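Long-range contact in triacylglycerol lipase (Rhizopus niveus, PDB 1LGY), which hydrolyses the ester bonds of triacylglycerols and of partial glycerides, with a strong preference for the 1 and 3 positions: residues Ser31-Asp39 / Gly50-Ser58. Sequence-based numbering, arbitrary orientation.
Sequences SVVPGNKWD and GKIITTFTS
Ile-52 pushes its CD1 methyl into the bend of the 31-39 loop, 3.9 Å from Val-32 CG1 and 3.6 Å from the backbone N of Lys-37. CG1 lies 4.3 Å from Trp-38 CE3. With chi1 at -75° it stands beside the backbone N and CG2 opposite that N, sending CG2 to Asn-36 OD1 at 3.3 Å. A branched isoleucine suits this place because its two arms serve different neighbours. Val-32 CG1 lies in the plane of the Trp-38 ring, at its edge. The indole is oblique to Gly-50, with CD1 3.7 Å from Gly-50 O; lacking a side chain, Gly-50 lets it approach the backbone. NE1 hydrogen-bonds to Val-47 O, satisfying the one polar atom of this buried side chain. Farther along, compact, branched Val-33 rests CG2 on Thr-55 CB at 3.6 Å. Thr-55, beta-branched as strands favour, offers a methyl and a hydroxyl: CG2 packs 3.5 Å from Val-32 O, and OG1 lies 3.1 Å from Asn-36 ND2. Asn-36 has a positive phi (56°), which asparagine tolerates well. The peptide before Pro-34 is cis, as proline most readily allows, and Asn-36 N to Val-32 O and Lys-37 N to Ser-31 O tie the turn. Strand 51-58 is outermost at this end of the alpha/beta-hydrolase sheet; helix 110-133 packs on Ile-53 and Phe-56, which point away from the loop. Van der Waals packing of methyls and ring against side chains and backbone thus holds the loop, beside an exposed Asn-36 amide.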
# COMPACT_ATOMS: atom_id res chain seq x y z
N SER A 31 10.03 8.22 -14.99
CA SER A 31 11.10 7.41 -15.54
C SER A 31 11.02 5.96 -15.11
O SER A 31 11.56 5.07 -15.78
CB SER A 31 12.45 8.01 -15.13
OG SER A 31 13.03 7.40 -13.98
N VAL A 32 10.38 5.67 -13.98
CA VAL A 32 10.16 4.30 -13.60
C VAL A 32 8.91 3.84 -14.33
O VAL A 32 8.96 2.93 -15.13
CB VAL A 32 10.00 4.23 -12.09
CG1 VAL A 32 9.77 2.79 -11.63
CG2 VAL A 32 11.28 4.74 -11.46
N VAL A 33 7.78 4.46 -14.13
CA VAL A 33 6.60 4.07 -14.87
C VAL A 33 5.98 5.38 -15.40
O VAL A 33 5.79 6.36 -14.66
CB VAL A 33 5.66 3.23 -13.91
CG1 VAL A 33 5.27 4.00 -12.67
CG2 VAL A 33 4.37 2.90 -14.62
N PRO A 34 5.76 5.52 -16.72
CA PRO A 34 5.99 4.47 -17.72
C PRO A 34 7.37 4.41 -18.34
O PRO A 34 7.51 3.80 -19.39
CB PRO A 34 4.89 4.77 -18.69
CG PRO A 34 4.96 6.27 -18.79
CD PRO A 34 5.19 6.71 -17.35
N GLY A 35 8.40 4.96 -17.70
CA GLY A 35 9.70 5.07 -18.32
C GLY A 35 10.50 3.81 -18.47
O GLY A 35 11.38 3.73 -19.31
N ASN A 36 10.13 2.82 -17.65
CA ASN A 36 10.77 1.53 -17.57
C ASN A 36 12.26 1.52 -17.26
O ASN A 36 13.04 0.71 -17.76
CB ASN A 36 10.48 0.77 -18.84
CG ASN A 36 9.44 -0.33 -18.62
OD1 ASN A 36 9.75 -1.44 -18.15
ND2 ASN A 36 8.19 -0.07 -18.98
N LYS A 37 12.65 2.35 -16.29
CA LYS A 37 14.03 2.43 -15.81
C LYS A 37 14.13 2.52 -14.29
O LYS A 37 13.36 3.17 -13.60
CB LYS A 37 14.71 3.64 -16.40
CG LYS A 37 15.02 3.51 -17.85
CD LYS A 37 15.55 4.80 -18.44
CE LYS A 37 14.37 5.45 -19.09
NZ LYS A 37 14.79 6.72 -19.64
N TRP A 38 15.18 1.91 -13.76
CA TRP A 38 15.38 1.87 -12.35
C TRP A 38 16.60 2.73 -12.11
O TRP A 38 17.65 2.26 -11.66
CB TRP A 38 15.60 0.42 -11.96
CG TRP A 38 15.37 0.16 -10.49
CD1 TRP A 38 16.34 -0.37 -9.69
CD2 TRP A 38 14.21 0.45 -9.82
NE1 TRP A 38 15.80 -0.41 -8.50
CE2 TRP A 38 14.54 0.07 -8.53
CE3 TRP A 38 12.95 0.97 -10.10
CZ2 TRP A 38 13.62 0.21 -7.52
CZ3 TRP A 38 12.02 1.11 -9.06
CH2 TRP A 38 12.36 0.73 -7.76
N ASP A 39 16.49 4.01 -12.44
CA ASP A 39 17.65 4.83 -12.17
C ASP A 39 17.30 6.12 -11.45
O ASP A 39 17.76 7.24 -11.72
CB ASP A 39 18.38 5.10 -13.50
CG ASP A 39 17.68 5.91 -14.56
OD1 ASP A 39 16.59 6.47 -14.32
OD2 ASP A 39 18.24 5.99 -15.66
N GLY A 50 17.68 -3.87 -9.01
CA GLY A 50 16.36 -4.18 -9.49
C GLY A 50 16.27 -4.22 -10.99
O GLY A 50 16.83 -3.40 -11.72
N LYS A 51 15.61 -5.28 -11.44
CA LYS A 51 15.27 -5.44 -12.84
C LYS A 51 13.78 -5.16 -12.96
O LYS A 51 13.01 -5.95 -12.41
CB LYS A 51 15.54 -6.89 -13.33
CG LYS A 51 16.99 -7.28 -13.55
CD LYS A 51 17.58 -8.07 -12.35
CE LYS A 51 19.11 -8.34 -12.52
NZ LYS A 51 19.79 -8.94 -11.37
N ILE A 52 13.33 -4.06 -13.61
CA ILE A 52 11.90 -3.83 -13.84
C ILE A 52 11.32 -4.93 -14.74
O ILE A 52 11.66 -5.02 -15.92
CB ILE A 52 11.61 -2.43 -14.51
CG1 ILE A 52 11.78 -1.34 -13.48
CG2 ILE A 52 10.16 -2.33 -15.03
CD1 ILE A 52 11.24 0.04 -13.94
N ILE A 53 10.45 -5.79 -14.26
CA ILE A 53 9.88 -6.84 -15.10
C ILE A 53 8.78 -6.25 -15.99
O ILE A 53 8.69 -6.57 -17.17
CB ILE A 53 9.31 -7.99 -14.21
CG1 ILE A 53 10.30 -8.47 -13.15
CG2 ILE A 53 9.00 -9.19 -15.10
CD1 ILE A 53 11.60 -8.86 -13.82
N THR A 54 7.93 -5.36 -15.46
CA THR A 54 6.89 -4.73 -16.25
C THR A 54 6.46 -3.42 -15.63
O THR A 54 6.73 -3.17 -14.46
CB THR A 54 5.69 -5.70 -16.35
OG1 THR A 54 5.19 -5.39 -17.63
CG2 THR A 54 4.57 -5.55 -15.30
N THR A 55 5.77 -2.54 -16.35
CA THR A 55 5.05 -1.42 -15.74
C THR A 55 3.70 -1.47 -16.41
O THR A 55 3.63 -1.98 -17.53
CB THR A 55 5.70 -0.08 -16.02
OG1 THR A 55 5.51 0.16 -17.41
CG2 THR A 55 7.19 -0.04 -15.68
N PHE A 56 2.61 -1.03 -15.80
CA PHE A 56 1.30 -0.97 -16.43
C PHE A 56 0.71 0.36 -15.97
O PHE A 56 0.91 0.82 -14.84
CB PHE A 56 0.36 -2.11 -16.00
CG PHE A 56 0.37 -2.44 -14.52
CD1 PHE A 56 -0.40 -1.70 -13.60
CD2 PHE A 56 1.24 -3.43 -14.05
CE1 PHE A 56 -0.28 -1.96 -12.23
CE2 PHE A 56 1.34 -3.66 -12.67
CZ PHE A 56 0.59 -2.93 -11.76
N THR A 57 -0.04 0.95 -16.91
CA THR A 57 -0.66 2.24 -16.67
C THR A 57 -2.13 2.16 -17.05
O THR A 57 -2.47 1.61 -18.08
CB THR A 57 0.03 3.26 -17.53
OG1 THR A 57 1.39 3.32 -17.12
CG2 THR A 57 -0.66 4.60 -17.45
N SER A 58 -3.03 2.76 -16.28
CA SER A 58 -4.43 2.77 -16.67
C SER A 58 -4.74 4.20 -16.97
O SER A 58 -4.88 4.96 -16.04
CB SER A 58 -5.34 2.26 -15.53
OG SER A 58 -6.72 2.43 -15.81